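Local structure of alginate lyase A1-II' (Sphingomonas sp. A1, 2CWS) at residues Gln99-Ser103 against Gly104-Val108. The protein depolymerises alginate as a polysaccharide lyase of family 7, this chain being its lyase domain, which probably cleaves by beta-elimination. Sequence-based numbering, arbitrary orientation.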
ATOM      1  N   GLN A  99      -6.268  10.058 -11.083  1.00  3.64           N
ATOM      2  CA  GLN A  99      -6.986   9.476 -12.215  1.00  3.63           C
ATOM      3  C   GLN A  99      -7.293   8.018 -11.846  1.00  3.35           C
ATOM      4  O   GLN A  99      -6.434   7.337 -11.269  1.00  3.82           O
ATOM      5  CB  GLN A  99      -6.112   9.520 -13.488  1.00  3.86           C
ATOM      6  CG  GLN A  99      -6.798   8.885 -14.698  1.00  4.45           C
ATOM      7  CD  GLN A  99      -5.846   8.958 -15.888  1.00  4.66           C
ATOM      8  OE1 GLN A  99      -5.495  10.069 -16.347  1.00  6.33           O
ATOM      9  NE2 GLN A  99      -5.451   7.826 -16.472  1.00  5.03           N
ATOM     10  N   LEU A 100      -8.501   7.599 -12.184  1.00  3.43           N
ATOM     11  CA  LEU A 100      -8.961   6.243 -11.918  1.00  3.46           C
ATOM     12  C   LEU A 100      -9.103   5.466 -13.206  1.00  3.30           C
ATOM     13  O   LEU A 100      -9.288   6.052 -14.287  1.00  3.82           O
ATOM     14  CB  LEU A 100     -10.339   6.338 -11.222  1.00  4.12           C
ATOM     15  CG  LEU A 100     -10.277   6.757  -9.761  1.00  4.06           C
ATOM     16  CD1 LEU A 100     -11.672   7.164  -9.276  1.00  5.71           C
ATOM     17  CD2 LEU A 100      -9.652   5.666  -8.897  1.00  5.39           C
ATOM     18  N   PRO A 101      -9.088   4.134 -13.127  1.00  3.45           N
ATOM     19  CA  PRO A 101      -9.470   3.302 -14.248  1.00  3.92           C
ATOM     20  C   PRO A 101     -10.973   3.327 -14.412  1.00  3.50           C
ATOM     21  O   PRO A 101     -11.699   3.870 -13.561  1.00  4.03           O
ATOM     22  CB  PRO A 101      -8.986   1.899 -13.845  1.00  4.34           C
ATOM     23  CG  PRO A 101      -9.269   1.902 -12.349  1.00  4.30           C
ATOM     24  CD  PRO A 101      -8.904   3.318 -11.894  1.00  4.14           C
ATOM     25  N   SER A 102     -11.500   2.678 -15.462  1.00  3.90           N
ATOM     26  CA  SER A 102     -12.929   2.642 -15.674  1.00  4.22           C
ATOM     27  C   SER A 102     -13.677   2.048 -14.476  1.00  3.84           C
ATOM     28  O   SER A 102     -14.824   2.437 -14.229  1.00  4.42           O
ATOM     29  CB  SER A 102     -13.265   1.841 -16.926  1.00  4.52           C
ATOM     30  OG  SER A 102     -12.729   2.473 -18.096  1.00  5.42           O
ATOM     31  N   SER A 103     -13.062   1.116 -13.753  1.00  3.75           N
ATOM     32  CA  SER A 103     -13.806   0.501 -12.637  1.00  3.83           C
ATOM     33  C   SER A 103     -14.042   1.487 -11.497  1.00  3.75           C
ATOM     34  O   SER A 103     -14.889   1.239 -10.646  1.00  4.89           O
ATOM     35  CB  SER A 103     -13.028  -0.677 -12.053  1.00  4.26           C
ATOM     36  OG  SER A 103     -11.928  -0.157 -11.256  1.00  4.49           O
ATOM     37  N   GLY A 104     -13.279   2.575 -11.428  1.00  3.61           N
ATOM     38  CA  GLY A 104     -13.484   3.543 -10.347  1.00  4.14           C
ATOM     39  C   GLY A 104     -12.804   3.151  -9.062  1.00  3.74           C
ATOM     40  O   GLY A 104     -13.096   3.774  -8.040  1.00  4.88           O
ATOM     41  N   LYS A 105     -11.871   2.209  -9.040  1.00  4.02           N
ATOM     42  CA  LYS A 105     -11.340   1.714  -7.751  1.00  3.72           C
ATOM     43  C   LYS A 105      -9.852   1.417  -7.879  1.00  3.84           C
ATOM     44  O   LYS A 105      -9.418   0.706  -8.779  1.00  4.26           O
ATOM     45  CB  LYS A 105     -12.100   0.464  -7.330  1.00  4.76           C
ATOM     46  CG  LYS A 105     -11.657  -0.092  -5.988  1.00  5.26           C
ATOM     47  CD  LYS A 105     -12.247  -1.428  -5.644  1.00  7.10           C
ATOM     48  CE  LYS A 105     -13.750  -1.349  -5.436  1.00  8.76           C
ATOM     49  NZ  LYS A 105     -14.351  -2.697  -5.075  1.00  8.38           N
ATOM     50  N   ILE A 106      -9.072   1.944  -6.896  1.00  3.76           N
ATOM     51  CA  ILE A 106      -7.676   1.548  -6.732  1.00  3.37           C
ATOM     52  C   ILE A 106      -7.420   1.400  -5.236  1.00  3.42           C
ATOM     53  O   ILE A 106      -8.191   1.837  -4.407  1.00  4.16           O
ATOM     54  CB  ILE A 106      -6.658   2.541  -7.342  1.00  3.63           C
ATOM     55  CG1 ILE A 106      -6.630   3.882  -6.579  1.00  4.25           C
ATOM     56  CG2 ILE A 106      -6.923   2.732  -8.815  1.00  4.22           C
ATOM     57  CD1 ILE A 106      -5.491   4.806  -7.066  1.00  5.05           C
ATOM     58  N   ILE A 107      -6.308   0.703  -4.927  1.00  3.42           N
ATOM     59  CA  ILE A 107      -5.807   0.571  -3.554  1.00  3.37           C
ATOM     60  C   ILE A 107      -4.553   1.425  -3.469  1.00  2.99           C
ATOM     61  O   ILE A 107      -3.632   1.286  -4.292  1.00  4.06           O
ATOM     62  CB  ILE A 107      -5.580  -0.909  -3.184  1.00  3.80           C
ATOM     63  CG1 ILE A 107      -6.919  -1.591  -2.987  1.00  4.55           C
ATOM     64  CG2 ILE A 107      -4.664  -1.038  -1.957  1.00  4.41           C
ATOM     65  CD1 ILE A 107      -6.846  -3.105  -2.862  1.00  5.41           C
ATOM     66  N   VAL A 108      -4.488   2.294  -2.445  1.00  3.47           N
ATOM     67  CA  VAL A 108      -3.406   3.273  -2.318  1.00  3.24           C
ATOM     68  C   VAL A 108      -2.485   2.992  -1.148  1.00  3.11           C
ATOM     69  O   VAL A 108      -1.429   3.638  -1.060  1.00  3.81           O
ATOM     70  CB  VAL A 108      -3.936   4.733  -2.267  1.00  3.83           C
ATOM     71  CG1 VAL A 108      -4.606   5.102  -3.581  1.00  5.28           C
ATOM     72  CG2 VAL A 108      -4.871   4.908  -1.072  1.00  5.71           C
TER
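Leu100, just before a beta turn, packs against Gly104 and Ile106 at and beyond its far end. Its CB points toward 104-108, and CG, anti to the carbonyl carbon (chi1 -75°), carries both methyls that way: CD1 lies 3.9 Å from Gly104 O, and CD2 packs 4.0 Å from Ile106 CG2. That same Ile106 methyl receives the Pro101 ring at CD, 3.7 Å away, and thus joins two neighbouring residues. The next ring atom, Pro101 CG, sits 3.8 Å from Lys105 O.

The bend is a type I beta turn from Pro101 to Gly104, closed by Gly104 N donating to Pro101 O at 3.0 Å; the N-H...O angle is 151°. Gly104 suits the turn's end: its positive phi would press a side chain against Ser103 O. Ser103 OG, placed between its own backbone N and carbonyl carbon, accepts Lys105 N at 3.2 Å, a more bent bond of 136°. The hydroxyl also bonds Gln207 O, while Gln130 NE2 donates a hydrogen bond to Gly104 O.

Replacing Leu100 by alanine would probably leave Ile106 CG2 packed against Pro101 alone among 99-103 and remove the methyl packed beside Gly104 O. The link joins strand 88-99 of one sheet to strand 106-114 of the other in the jelly-roll beta-sandwich. Its chemistry is divided: two N-H bonds help to fix a bend whose serines are exposed, whereas hydrocarbon contacts from Leu100 and Pro101 help to seat the buried Ile106, which also packs on Ala216 and Ala218 of strand 215-228, as the chain enters the second sheet.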